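Local atomic coordinates of endo-1,4-beta-xylanase 1 (Hypocrea jecorina, PDB entry 1XYN), a protein that hydrolyses internal beta-1,4-xylosidic bonds in the main chain of xylan, a plant cell wall hemicellulose, releasing xylooligosaccharides and xylose. Residues A[107-112]-A[119-124]. Numbering follows the deposited sequence.
Sequences NTRVNE and ATFNQY
The Phe121 ring receives the CB of Arg109 over one face, off centre toward the rim, in a CH-pi contact 4.0 Å from CB to the ring centroid. Phe121 reaches this place because chi1 of 50° sets CG between its own backbone N and carbonyl carbon, swinging the ring toward the partner strand. Glu112 CB packs at the CE1-CZ rim on the same side as Arg109 CB; a flat, apolar ring suits a place lined by the aliphatic starts of two charged side chains. Beyond it on the same face, Gln123 runs extended past CG and offers OE1 to Asn107 ND2 at 2.7 Å, the donor nearly in line with the C=O bond and the amide planes 45° apart. Arg109, bent at chi2, lays CG against the Gln123 amide and adds a long, weak bond from NE to OE1, approaching obliquely. An amide suits position 123 because NE2 bonds weakly to Glu75, the predicted nucleophile, on neighbouring strand 74-79.

On the opposite face Thr108 OG1 meets Asn122 OD1 at 3.0 Å. The two segments form the base of the hairpin that carries the thumb of this family 11 beta-jelly roll. Their ladder, with Arg109 N to Phe121 O almost straight at 177°, is interrupted by a G1 beta bulge: Asn111, a residue type tolerant of its left-handed backbone conformation, and Glu112 both face Ala119. Pairing then resumes, Glu112 N to Ala119 O and Ala119 N to Glu112 O each 2.7 Å. Thr120 OG1 accepts the Asn111 N-H, and a water joins that hydroxyl to Asn111 OD1. Arg109 NH1 is salt-bridged to Glu112 OE2 of the second subunit. Asn107, helped weakly by Arg109, probably limits rotation of the Gln123 amide and keeps NE2 turned toward Glu75, consistent with the substrate-binding role inferred for Arg109 and Gln123.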
loop_
_atom_site.group_PDB
_atom_site.type_symbol
_atom_site.label_atom_id
_atom_site.label_comp_id
_atom_site.label_asym_id
_atom_site.label_seq_id
_atom_site.Cartn_x
_atom_site.Cartn_y
_atom_site.Cartn_z
ATOM N N ASN A 107 1.874 -1.921 -14.883
ATOM C CA ASN A 107 1.050 -1.200 -13.935
ATOM C C ASN A 107 1.936 -0.255 -13.163
ATOM O O ASN A 107 3.160 -0.339 -13.241
ATOM C CB ASN A 107 0.372 -2.187 -12.981
ATOM C CG ASN A 107 -0.631 -1.518 -12.065
ATOM O OD1 ASN A 107 -1.254 -0.517 -12.429
ATOM N ND2 ASN A 107 -0.808 -2.075 -10.875
ATOM N N THR A 108 1.317 0.679 -12.456
ATOM C CA THR A 108 2.063 1.636 -11.672
ATOM C C THR A 108 1.496 1.661 -10.257
ATOM O O THR A 108 0.287 1.566 -10.051
ATOM C CB THR A 108 2.016 3.041 -12.310
ATOM O OG1 THR A 108 2.418 2.949 -13.683
ATOM C CG2 THR A 108 2.956 4.000 -11.586
ATOM N N ARG A 109 2.401 1.693 -9.290
ATOM C CA ARG A 109 2.056 1.728 -7.880
ATOM C C ARG A 109 2.550 3.066 -7.337
ATOM O O ARG A 109 3.753 3.309 -7.270
ATOM C CB ARG A 109 2.736 0.555 -7.162
ATOM C CG ARG A 109 2.058 -0.794 -7.396
ATOM C CD ARG A 109 0.684 -0.796 -6.741
ATOM N NE ARG A 109 -0.103 -1.993 -7.025
ATOM C CZ ARG A 109 -1.390 -2.137 -6.699
ATOM N NH1 ARG A 109 -2.038 -1.161 -6.070
ATOM N NH2 ARG A 109 -2.038 -3.256 -7.018
ATOM N N VAL A 110 1.616 3.959 -7.021
ATOM C CA VAL A 110 1.965 5.281 -6.501
ATOM C C VAL A 110 2.043 5.294 -4.981
ATOM O O VAL A 110 1.116 4.841 -4.308
ATOM C CB VAL A 110 0.952 6.355 -6.971
ATOM C CG1 VAL A 110 1.158 7.657 -6.210
ATOM C CG2 VAL A 110 1.102 6.589 -8.467
ATOM N N ASN A 111 3.151 5.808 -4.450
ATOM C CA ASN A 111 3.366 5.897 -3.002
ATOM C C ASN A 111 3.088 4.565 -2.321
ATOM O O ASN A 111 2.290 4.488 -1.385
ATOM C CB ASN A 111 2.474 6.978 -2.391
ATOM C CG ASN A 111 2.746 8.352 -2.965
ATOM O OD1 ASN A 111 3.899 8.728 -3.193
ATOM N ND2 ASN A 111 1.682 9.112 -3.203
ATOM N N GLU A 112 3.705 3.512 -2.839
ATOM C CA GLU A 112 3.538 2.174 -2.300
ATOM C C GLU A 112 4.835 1.700 -1.660
ATOM O O GLU A 112 5.923 2.120 -2.044
ATOM C CB GLU A 112 3.133 1.210 -3.413
ATOM C CG GLU A 112 1.835 1.589 -4.112
ATOM C CD GLU A 112 0.635 1.607 -3.187
ATOM O OE1 GLU A 112 0.555 0.728 -2.297
ATOM O OE2 GLU A 112 -0.233 2.492 -3.356
ATOM N N ALA A 119 7.519 4.298 -2.283
ATOM C CA ALA A 119 7.841 4.955 -3.540
ATOM C C ALA A 119 6.813 4.683 -4.626
ATOM O O ALA A 119 5.844 3.959 -4.419
ATOM C CB ALA A 119 9.219 4.497 -4.016
ATOM N N THR A 120 7.035 5.299 -5.782
ATOM C CA THR A 120 6.173 5.132 -6.945
ATOM C C THR A 120 7.040 4.391 -7.945
ATOM O O THR A 120 8.170 4.794 -8.207
ATOM C CB THR A 120 5.730 6.491 -7.509
ATOM O OG1 THR A 120 4.881 7.138 -6.554
ATOM C CG2 THR A 120 4.967 6.318 -8.819
ATOM N N PHE A 121 6.512 3.310 -8.503
ATOM C CA PHE A 121 7.280 2.495 -9.430
ATOM C C PHE A 121 6.341 1.689 -10.314
ATOM O O PHE A 121 5.151 1.597 -10.040
ATOM C CB PHE A 121 8.151 1.539 -8.615
ATOM C CG PHE A 121 7.383 0.785 -7.554
ATOM C CD1 PHE A 121 7.212 1.328 -6.285
ATOM C CD2 PHE A 121 6.784 -0.441 -7.843
ATOM C CE1 PHE A 121 6.455 0.671 -5.326
ATOM C CE2 PHE A 121 6.024 -1.111 -6.887
ATOM C CZ PHE A 121 5.857 -0.555 -5.629
ATOM N N ASN A 122 6.885 1.064 -11.345
ATOM C CA ASN A 122 6.074 0.267 -12.254
ATOM C C ASN A 122 6.141 -1.224 -11.919
ATOM O O ASN A 122 7.014 -1.669 -11.176
ATOM C CB ASN A 122 6.533 0.504 -13.697
ATOM C CG ASN A 122 6.371 1.953 -14.126
ATOM O OD1 ASN A 122 5.264 2.409 -14.402
ATOM N ND2 ASN A 122 7.475 2.693 -14.150
ATOM N N GLN A 123 5.203 -1.988 -12.464
ATOM C CA GLN A 123 5.154 -3.426 -12.258
ATOM C C GLN A 123 5.138 -4.090 -13.626
ATOM O O GLN A 123 4.416 -3.648 -14.518
ATOM C CB GLN A 123 3.867 -3.839 -11.535
ATOM C CG GLN A 123 3.658 -3.283 -10.143
ATOM C CD GLN A 123 2.390 -3.840 -9.504
ATOM O OE1 GLN A 123 1.285 -3.427 -9.842
ATOM N NE2 GLN A 123 2.549 -4.803 -8.602
ATOM N N TYR A 124 5.945 -5.132 -13.803
ATOM C CA TYR A 124 5.962 -5.875 -15.060
ATOM C C TYR A 124 5.409 -7.243 -14.692
ATOM O O TYR A 124 6.045 -8.009 -13.976
ATOM C CB TYR A 124 7.377 -6.012 -15.615
ATOM C CG TYR A 124 8.091 -4.703 -15.865
ATOM C CD1 TYR A 124 7.391 -3.498 -15.965
ATOM C CD2 TYR A 124 9.477 -4.667 -15.987
ATOM C CE1 TYR A 124 8.056 -2.295 -16.177
ATOM C CE2 TYR A 124 10.145 -3.476 -16.195
ATOM C CZ TYR A 124 9.437 -2.296 -16.289
ATOM O OH TYR A 124 10.126 -1.125 -16.494
HETATM O O HOH W 1 6.226 8.740 -4.355
#